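Local coordinates for GrgF (Penicillium sp. sh18, PDB 6LZH), which acts as a polyketide transferase of the alpha/beta hydrolase fold, taking part in the biosynthesis of the chain-fused fungal polyketide gregatin A, at residues A34-P39 against H92-W97; K54-H59 against A110-C115; N250-E253 against P258-L261. All coordinates share one frame; numbering follows the deposited sequence.

Interaction 1: residues A34-P39 against H92-W97; sequences ALIMSP and HDAVTW
Ile36 carries this contact for its strand, meeting Ala94 and Val95 of the helix with a single methyl group. CG1 of Ile36 stands anti to the carbonyl carbon (chi1 -56°) and the chain then runs on extended (chi2 175°), which drives CD1 straight out from the strand as a narrow probe. That methyl lands in the notch between two successive helical residues: Ile36 CD1 is 3.8 Å from Ala94 CB, and 3.8 Å from Val95 CG2. Ala94 faces the strand with its one methyl, and because this side chain is so short the backbones can approach closely, Ile36 CA lying 7.7 Å from Ala94 CA. Val95 comes in from the flank, its side chain crossing that of Ile36 at about a right angle; CG2, the branch beside its own backbone N, is the one in contact. All three residues are buried; between the side chains the contact is apolar, and CD1 also lies against the backbone at Val95 N. Leu91 and Phe98 of the same helix also touch Ile36, extending the apolar face by one turn each way. His92 leaves the helix on the side away from the strand, and its NE2 is hydrogen-bonded to Tyr213 OH of the second subunit; the helix thus separates sheet from dimer partner. Helix 84-99 packs on strand 32-38, the layering typical of the alpha/beta hydrolase fold.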
loop_
_atom_site.group_PDB
_atom_site.type_symbol
_atom_site.label_atom_id
_atom_site.label_comp_id
_atom_site.label_asym_id
_atom_site.label_seq_id
_atom_site.Cartn_x
_atom_site.Cartn_y
_atom_site.Cartn_z
ATOM N N ALA A 34 -13.409 12.741 21.932
ATOM C CA ALA A 34 -13.182 13.403 20.650
ATOM C C ALA A 34 -13.363 12.412 19.504
ATOM O O ALA A 34 -13.312 11.186 19.690
ATOM C CB ALA A 34 -11.789 14.035 20.566
ATOM N N LEU A 35 -13.546 12.974 18.306
ATOM C CA LEU A 35 -13.885 12.210 17.111
ATOM C C LEU A 35 -13.252 12.865 15.892
ATOM O O LEU A 35 -13.407 14.078 15.680
ATOM C CB LEU A 35 -15.401 12.130 16.926
ATOM C CG LEU A 35 -15.931 11.139 15.897
ATOM C CD1 LEU A 35 -15.702 9.721 16.370
ATOM C CD2 LEU A 35 -17.424 11.389 15.666
ATOM N N ILE A 36 -12.547 12.058 15.102
ATOM C CA ILE A 36 -11.962 12.471 13.831
ATOM C C ILE A 36 -12.804 11.858 12.717
ATOM O O ILE A 36 -12.902 10.625 12.614
ATOM C CB ILE A 36 -10.492 12.036 13.714
ATOM C CG1 ILE A 36 -9.672 12.583 14.887
ATOM C CG2 ILE A 36 -9.921 12.477 12.366
ATOM C CD1 ILE A 36 -8.238 12.082 14.904
ATOM N N MET A 37 -13.395 12.710 11.878
ATOM C CA MET A 37 -14.386 12.298 10.884
ATOM C C MET A 37 -13.804 12.363 9.476
ATOM O O MET A 37 -13.194 13.370 9.095
ATOM C CB MET A 37 -15.636 13.179 10.984
ATOM C CG MET A 37 -16.321 13.055 12.356
ATOM S SD MET A 37 -17.655 14.251 12.581
ATOM C CE MET A 37 -18.886 13.659 11.400
ATOM N N SER A 38 -14.010 11.297 8.698
ATOM C CA SER A 38 -13.444 11.165 7.362
ATOM C C SER A 38 -14.576 11.098 6.345
ATOM O O SER A 38 -15.530 10.319 6.534
ATOM C CB SER A 38 -12.574 9.891 7.241
ATOM O OG SER A 38 -11.410 9.952 8.039
ATOM N N PRO A 39 -14.493 11.866 5.247
ATOM C CA PRO A 39 -15.622 11.969 4.316
ATOM C C PRO A 39 -15.604 10.894 3.243
ATOM O O PRO A 39 -14.689 10.058 3.204
ATOM C CB PRO A 39 -15.439 13.373 3.712
ATOM C CG PRO A 39 -13.945 13.563 3.713
ATOM C CD PRO A 39 -13.415 12.826 4.934
ATOM N N HIS A 92 -3.375 8.611 11.648
ATOM C CA HIS A 92 -2.443 8.509 12.775
ATOM C C HIS A 92 -1.831 9.874 13.103
ATOM O O HIS A 92 -1.628 10.216 14.275
ATOM C CB HIS A 92 -1.318 7.518 12.477
ATOM C CG HIS A 92 -1.772 6.197 11.934
ATOM N ND1 HIS A 92 -2.976 5.618 12.276
ATOM C CD2 HIS A 92 -1.176 5.343 11.063
ATOM C CE1 HIS A 92 -3.099 4.458 11.649
ATOM N NE2 HIS A 92 -2.017 4.265 10.913
ATOM N N ASP A 93 -1.512 10.661 12.080
ATOM C CA ASP A 93 -0.967 11.992 12.332
ATOM C C ASP A 93 -2.033 12.903 12.928
ATOM O O ASP A 93 -1.735 13.750 13.784
ATOM C CB ASP A 93 -0.403 12.585 11.031
ATOM C CG ASP A 93 0.778 11.790 10.498
ATOM O OD1 ASP A 93 1.400 11.069 11.310
ATOM O OD2 ASP A 93 1.073 11.876 9.267
ATOM N N ALA A 94 -3.283 12.720 12.513
ATOM C CA ALA A 94 -4.373 13.489 13.106
ATOM C C ALA A 94 -4.551 13.146 14.583
ATOM O O ALA A 94 -4.734 14.043 15.414
ATOM C CB ALA A 94 -5.666 13.236 12.324
ATOM N N VAL A 95 -4.481 11.854 14.931
ATOM C CA VAL A 95 -4.583 11.451 16.336
ATOM C C VAL A 95 -3.454 12.090 17.149
ATOM O O VAL A 95 -3.681 12.633 18.237
ATOM C CB VAL A 95 -4.571 9.912 16.451
ATOM C CG1 VAL A 95 -4.226 9.460 17.885
ATOM C CG2 VAL A 95 -5.895 9.304 15.978
ATOM N N THR A 96 -2.225 12.044 16.622
ATOM C CA THR A 96 -1.076 12.683 17.273
ATOM C C THR A 96 -1.343 14.154 17.549
ATOM O O THR A 96 -1.126 14.639 18.665
ATOM C CB THR A 96 0.164 12.533 16.389
ATOM O OG1 THR A 96 0.476 11.145 16.257
ATOM C CG2 THR A 96 1.364 13.291 16.970
ATOM N N TRP A 97 -1.794 14.880 16.527
ATOM C CA TRP A 97 -2.161 16.286 16.683
ATOM C C TRP A 97 -3.247 16.467 17.740
ATOM O O TRP A 97 -3.135 17.319 18.635
ATOM C CB TRP A 97 -2.634 16.827 15.330
ATOM C CG TRP A 97 -3.081 18.237 15.341
ATOM C CD1 TRP A 97 -2.289 19.349 15.297
ATOM C CD2 TRP A 97 -4.437 18.706 15.376
ATOM N NE1 TRP A 97 -3.076 20.488 15.313
ATOM C CE2 TRP A 97 -4.394 20.114 15.360
ATOM C CE3 TRP A 97 -5.680 18.068 15.418
ATOM C CZ2 TRP A 97 -5.547 20.896 15.391
ATOM C CZ3 TRP A 97 -6.828 18.843 15.445
ATOM C CH2 TRP A 97 -6.753 20.244 15.430
#

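Interaction 2: residues K54-H59 against A110-C115; sequences KWFQEH and ALWGLC
Phe56 and Trp112 form an aromatic pair, the one direct link between residues 54-59 and 110-115. It is an offset edge-to-face arrangement: the Phe56 edge is directed at the five-membered ring of the indole, with centroids 5.6 Å apart and planes at 72°. The approach is led by one corner, Phe56 CE2 lying 4.0 Å from Trp112 NE1. With its CG anti to the backbone N (chi1 -178°), Trp112 holds the indole out from the sheet to receive it.

Polar bonds accompany this pair. Trp112 NE1 spends its proton on Gln284 OE1, which probably helps fix the rotation of the indole. Within the helical segment, His59 ND1 donates to Trp55 O at 2.7 Å in a nearly straight bond (167°), tying His59 back to Trp55, four residues earlier; His59 CE1 then lies over one face of the Trp55 ring.

Strand 108-114 runs on into Cys115, the active-site residue, whose strained backbone is consistent with a nucleophile elbow. Leu35 of the adjoining strand 32-38 touches both aromatic rings, while helix 277-292, through Gln284, flanks the indole beside helix 49-58.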
loop_
_atom_site.group_PDB
_atom_site.type_symbol
_atom_site.label_atom_id
_atom_site.label_comp_id
_atom_site.label_asym_id
_atom_site.label_seq_id
_atom_site.Cartn_x
_atom_site.Cartn_y
_atom_site.Cartn_z
ATOM N N LYS A 54 -21.620 18.792 14.243
ATOM C CA LYS A 54 -22.340 19.694 15.136
ATOM C C LYS A 54 -23.185 18.922 16.145
ATOM O O LYS A 54 -23.220 19.269 17.334
ATOM C CB LYS A 54 -23.217 20.640 14.309
ATOM C CG LYS A 54 -23.942 21.683 15.147
ATOM C CD LYS A 54 -22.976 22.754 15.628
ATOM C CE LYS A 54 -23.683 23.921 16.310
ATOM N NZ LYS A 54 -23.300 24.039 17.758
ATOM N N TRP A 55 -23.863 17.859 15.691
ATOM C CA TRP A 55 -24.661 17.037 16.597
ATOM C C TRP A 55 -23.794 16.381 17.672
ATOM O O TRP A 55 -24.157 16.381 18.853
ATOM C CB TRP A 55 -25.424 15.979 15.797
ATOM C CG TRP A 55 -26.447 15.203 16.584
ATOM C CD1 TRP A 55 -27.802 15.433 16.626
ATOM C CD2 TRP A 55 -26.212 14.056 17.419
ATOM N NE1 TRP A 55 -28.404 14.508 17.436
ATOM C CE2 TRP A 55 -27.458 13.652 17.933
ATOM C CE3 TRP A 55 -25.067 13.336 17.784
ATOM C CZ2 TRP A 55 -27.597 12.555 18.796
ATOM C CZ3 TRP A 55 -25.202 12.242 18.646
ATOM C CH2 TRP A 55 -26.460 11.859 19.135
ATOM N N PHE A 56 -22.671 15.763 17.273
ATOM C CA PHE A 56 -21.759 15.165 18.251
ATOM C C PHE A 56 -21.199 16.221 19.197
ATOM O O PHE A 56 -21.067 15.982 20.404
ATOM C CB PHE A 56 -20.596 14.437 17.550
ATOM C CG PHE A 56 -20.961 13.076 16.997
ATOM C CD1 PHE A 56 -21.566 12.120 17.795
ATOM C CD2 PHE A 56 -20.695 12.759 15.666
ATOM C CE1 PHE A 56 -21.908 10.862 17.276
ATOM C CE2 PHE A 56 -21.046 11.507 15.136
ATOM C CZ PHE A 56 -21.633 10.562 15.942
ATOM N N GLN A 57 -20.812 17.373 18.652
ATOM C CA GLN A 57 -20.325 18.467 19.492
ATOM C C GLN A 57 -21.361 18.846 20.554
ATOM O O GLN A 57 -21.020 19.060 21.726
ATOM C CB GLN A 57 -19.980 19.668 18.603
ATOM C CG GLN A 57 -19.468 20.904 19.345
ATOM C CD GLN A 57 -19.418 22.141 18.476
ATOM O OE1 GLN A 57 -20.158 22.267 17.493
ATOM N NE2 GLN A 57 -18.544 23.076 18.839
ATOM N N GLU A 58 -22.639 18.918 20.158
ATOM C CA GLU A 58 -23.708 19.262 21.088
ATOM C C GLU A 58 -23.890 18.203 22.163
ATOM O O GLU A 58 -24.458 18.503 23.219
ATOM C CB GLU A 58 -25.021 19.474 20.328
ATOM C CG GLU A 58 -25.111 20.799 19.611
ATOM C CD GLU A 58 -26.232 20.832 18.604
ATOM O OE1 GLU A 58 -26.847 19.773 18.370
ATOM O OE2 GLU A 58 -26.497 21.913 18.054
ATOM N N HIS A 59 -23.420 16.977 21.919
ATOM C CA HIS A 59 -23.429 15.905 22.904
ATOM C C HIS A 59 -22.070 15.699 23.567
ATOM O O HIS A 59 -21.793 14.614 24.086
ATOM C CB HIS A 59 -23.926 14.611 22.250
ATOM C CG HIS A 59 -25.375 14.670 21.868
ATOM N ND1 HIS A 59 -25.829 15.366 20.767
ATOM C CD2 HIS A 59 -26.476 14.163 22.474
ATOM C CE1 HIS A 59 -27.146 15.272 20.702
ATOM N NE2 HIS A 59 -27.562 14.543 21.724
ATOM N N ALA A 110 -11.929 8.760 19.160
ATOM C CA ALA A 110 -12.565 7.809 18.263
ATOM C C ALA A 110 -12.399 8.262 16.812
ATOM O O ALA A 110 -12.117 9.425 16.525
ATOM C CB ALA A 110 -14.048 7.644 18.630
ATOM N N LEU A 111 -12.525 7.311 15.892
ATOM C CA LEU A 111 -12.517 7.582 14.464
ATOM C C LEU A 111 -13.895 7.272 13.902
ATOM O O LEU A 111 -14.527 6.292 14.308
ATOM C CB LEU A 111 -11.470 6.723 13.741
ATOM C CG LEU A 111 -10.013 6.834 14.209
ATOM C CD1 LEU A 111 -9.121 5.934 13.341
ATOM C CD2 LEU A 111 -9.558 8.297 14.169
ATOM N N TRP A 112 -14.329 8.074 12.934
ATOM C CA TRP A 112 -15.635 7.919 12.303
ATOM C C TRP A 112 -15.452 8.181 10.819
ATOM O O TRP A 112 -14.769 9.126 10.436
ATOM C CB TRP A 112 -16.639 8.906 12.922
ATOM C CG TRP A 112 -18.082 8.895 12.440
ATOM C CD1 TRP A 112 -19.181 8.443 13.140
ATOM C CD2 TRP A 112 -18.586 9.442 11.222
ATOM N NE1 TRP A 112 -20.330 8.632 12.400
ATOM C CE2 TRP A 112 -19.995 9.246 11.221
ATOM C CE3 TRP A 112 -17.989 10.061 10.116
ATOM C CZ2 TRP A 112 -20.807 9.661 10.161
ATOM C CZ3 TRP A 112 -18.805 10.464 9.054
ATOM C CH2 TRP A 112 -20.188 10.265 9.089
ATOM N N GLY A 113 -16.050 7.362 9.975
ATOM C CA GLY A 113 -15.877 7.540 8.542
ATOM C C GLY A 113 -17.113 7.140 7.778
ATOM O O GLY A 113 -17.788 6.165 8.125
ATOM N N LEU A 114 -17.391 7.882 6.701
ATOM C CA LEU A 114 -18.504 7.597 5.802
ATOM C C LEU A 114 -17.955 7.151 4.451
ATOM O O LEU A 114 -17.057 7.788 3.892
ATOM C CB LEU A 114 -19.390 8.838 5.628
ATOM C CG LEU A 114 -20.487 8.744 4.567
ATOM C CD1 LEU A 114 -21.555 7.685 4.943
ATOM C CD2 LEU A 114 -21.140 10.093 4.362
ATOM N N CYS A 115 -18.491 6.054 3.924
ATOM C CA CYS A 115 -18.187 5.597 2.561
ATOM C C CYS A 115 -16.691 5.301 2.486
ATOM O O CYS A 115 -16.195 4.480 3.279
ATOM C CB CYS A 115 -18.724 6.651 1.577
ATOM S SG CYS A 115 -18.391 6.297 -0.194
#

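Interaction 3: residues N250-E253 against P258-L261; sequences NCFE and PKEL
Two first torsions bring Phe252 and Lys259 together: CG of Phe252 lies anti to its backbone N (chi1 -170°), turning the ring to the strand, while CG of Lys259 sits between its backbone N and carbonyl carbon (chi1 62°), from where the extended chain runs back to the helix. The pair joins the helix of a beta-alpha-beta unit, strand 232-237, helix 245-254 and strand 259-264, to its own outgoing strand at the edge of the sheet. The phenyl ring is sandwiched. Leu261 CB lies over one face, 3.9 Å from the Phe252 ring centroid, and Lys259 CD over the opposite face at the same distance from that centroid; both are CH-pi contacts. Glu260 O also comes within 3.5 Å of Phe252 CE1. Beyond the aliphatic part of the lysine, its ammonium forms an off-centre cation-pi contact, NZ being 4.6 Å from the Phe252 ring centroid. Carbonyls at the C-terminal end of helix 245-254 and just beyond it gather round this charge, an arrangement that the helix dipole would probably favour. Met255 O accepts one bond from Lys259 NZ, and Phe252 O accepts another, 2.7 Å from that NZ, with the donor tilted 24° out of the carbonyl plane.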
loop_
_atom_site.group_PDB
_atom_site.type_symbol
_atom_site.label_atom_id
_atom_site.label_comp_id
_atom_site.label_asym_id
_atom_site.label_seq_id
_atom_site.Cartn_x
_atom_site.Cartn_y
_atom_site.Cartn_z
ATOM N N ASN A 250 -19.590 -8.591 4.500
ATOM C CA ASN A 250 -18.393 -9.409 4.342
ATOM C C ASN A 250 -17.240 -8.832 5.154
ATOM O O ASN A 250 -16.546 -9.556 5.875
ATOM C CB ASN A 250 -18.037 -9.509 2.855
ATOM C CG ASN A 250 -18.909 -10.534 2.118
ATOM O OD1 ASN A 250 -19.563 -11.368 2.757
ATOM N ND2 ASN A 250 -18.914 -10.488 0.784
ATOM N N CYS A 251 -17.053 -7.517 5.084
ATOM C CA CYS A 251 -16.024 -6.885 5.902
ATOM C C CYS A 251 -16.302 -7.100 7.392
ATOM O O CYS A 251 -15.401 -7.483 8.157
ATOM C CB CYS A 251 -15.934 -5.400 5.550
ATOM S SG CYS A 251 -14.583 -4.521 6.387
ATOM N N PHE A 252 -17.546 -6.863 7.823
ATOM C CA PHE A 252 -17.897 -7.105 9.224
ATOM C C PHE A 252 -17.596 -8.546 9.625
ATOM O O PHE A 252 -17.100 -8.800 10.728
ATOM C CB PHE A 252 -19.369 -6.786 9.486
ATOM C CG PHE A 252 -19.736 -6.772 10.960
ATOM C CD1 PHE A 252 -19.466 -5.652 11.735
ATOM C CD2 PHE A 252 -20.330 -7.873 11.569
ATOM C CE1 PHE A 252 -19.761 -5.620 13.085
ATOM C CE2 PHE A 252 -20.657 -7.849 12.952
ATOM C CZ PHE A 252 -20.356 -6.716 13.700
ATOM N N GLU A 253 -17.875 -9.499 8.735
ATOM C CA GLU A 253 -17.639 -10.896 9.077
ATOM C C GLU A 253 -16.156 -11.177 9.283
ATOM O O GLU A 253 -15.797 -12.003 10.127
ATOM C CB GLU A 253 -18.245 -11.801 8.003
ATOM C CG GLU A 253 -19.773 -11.778 8.055
ATOM C CD GLU A 253 -20.449 -12.697 7.060
ATOM O OE1 GLU A 253 -20.362 -13.931 7.235
ATOM O OE2 GLU A 253 -21.089 -12.183 6.119
ATOM N N PRO A 258 -14.213 -7.157 19.929
ATOM C CA PRO A 258 -15.546 -6.551 20.037
ATOM C C PRO A 258 -15.933 -5.728 18.803
ATOM O O PRO A 258 -15.236 -4.792 18.403
ATOM C CB PRO A 258 -15.427 -5.663 21.283
ATOM C CG PRO A 258 -13.976 -5.230 21.287
ATOM C CD PRO A 258 -13.189 -6.378 20.652
ATOM N N LYS A 259 -17.061 -6.086 18.204
ATOM C CA LYS A 259 -17.545 -5.403 17.016
ATOM C C LYS A 259 -19.057 -5.372 17.088
ATOM O O LYS A 259 -19.674 -6.302 17.602
ATOM C CB LYS A 259 -17.085 -6.088 15.721
ATOM C CG LYS A 259 -17.609 -7.517 15.583
ATOM C CD LYS A 259 -17.047 -8.221 14.358
ATOM C CE LYS A 259 -17.690 -9.604 14.191
ATOM N NZ LYS A 259 -17.218 -10.263 12.942
ATOM N N GLU A 260 -19.649 -4.285 16.613
ATOM C CA GLU A 260 -21.094 -4.130 16.689
ATOM C C GLU A 260 -21.634 -3.622 15.365
ATOM O O GLU A 260 -21.036 -2.748 14.729
ATOM C CB GLU A 260 -21.500 -3.169 17.827
ATOM C CG GLU A 260 -21.016 -3.633 19.199
ATOM C CD GLU A 260 -21.491 -2.731 20.334
ATOM O OE1 GLU A 260 -22.444 -1.949 20.121
ATOM O OE2 GLU A 260 -20.905 -2.823 21.439
ATOM N N LEU A 261 -22.775 -4.171 14.960
ATOM C CA LEU A 261 -23.384 -3.887 13.668
ATOM C C LEU A 261 -24.737 -3.219 13.857
ATOM O O LEU A 261 -25.577 -3.719 14.613
ATOM C CB LEU A 261 -23.577 -5.175 12.862
ATOM C CG LEU A 261 -24.292 -5.018 11.515
ATOM C CD1 LEU A 261 -23.456 -4.169 10.533
ATOM C CD2 LEU A 261 -24.582 -6.394 10.921
#

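In the fold
Interactions 1 and 2 are both buried and touch each other, strand 32-38 of the first neighbouring strand 108-114 of the second: Ile36 faces helix 84-99, whereas Leu35 turns to helix 49-58 and packs against Phe56. The two strands are further joined by Ala34 O, 2.8 Å from Ala110 N in a probable hydrogen bond. Together they illustrate how helices cover both faces of one sheet, by small methyls in the first and an offset edge-to-face aromatic pair in the second. Interaction 3 reaches the same sheet at its edge strand 259-264; the centres of interactions 2 and 3 lie about 19 Å apart. This surface contact combines apolar cover with a lysine whose ammonium is hydrogen-bonded to carbonyls at the end of the helix and just past it.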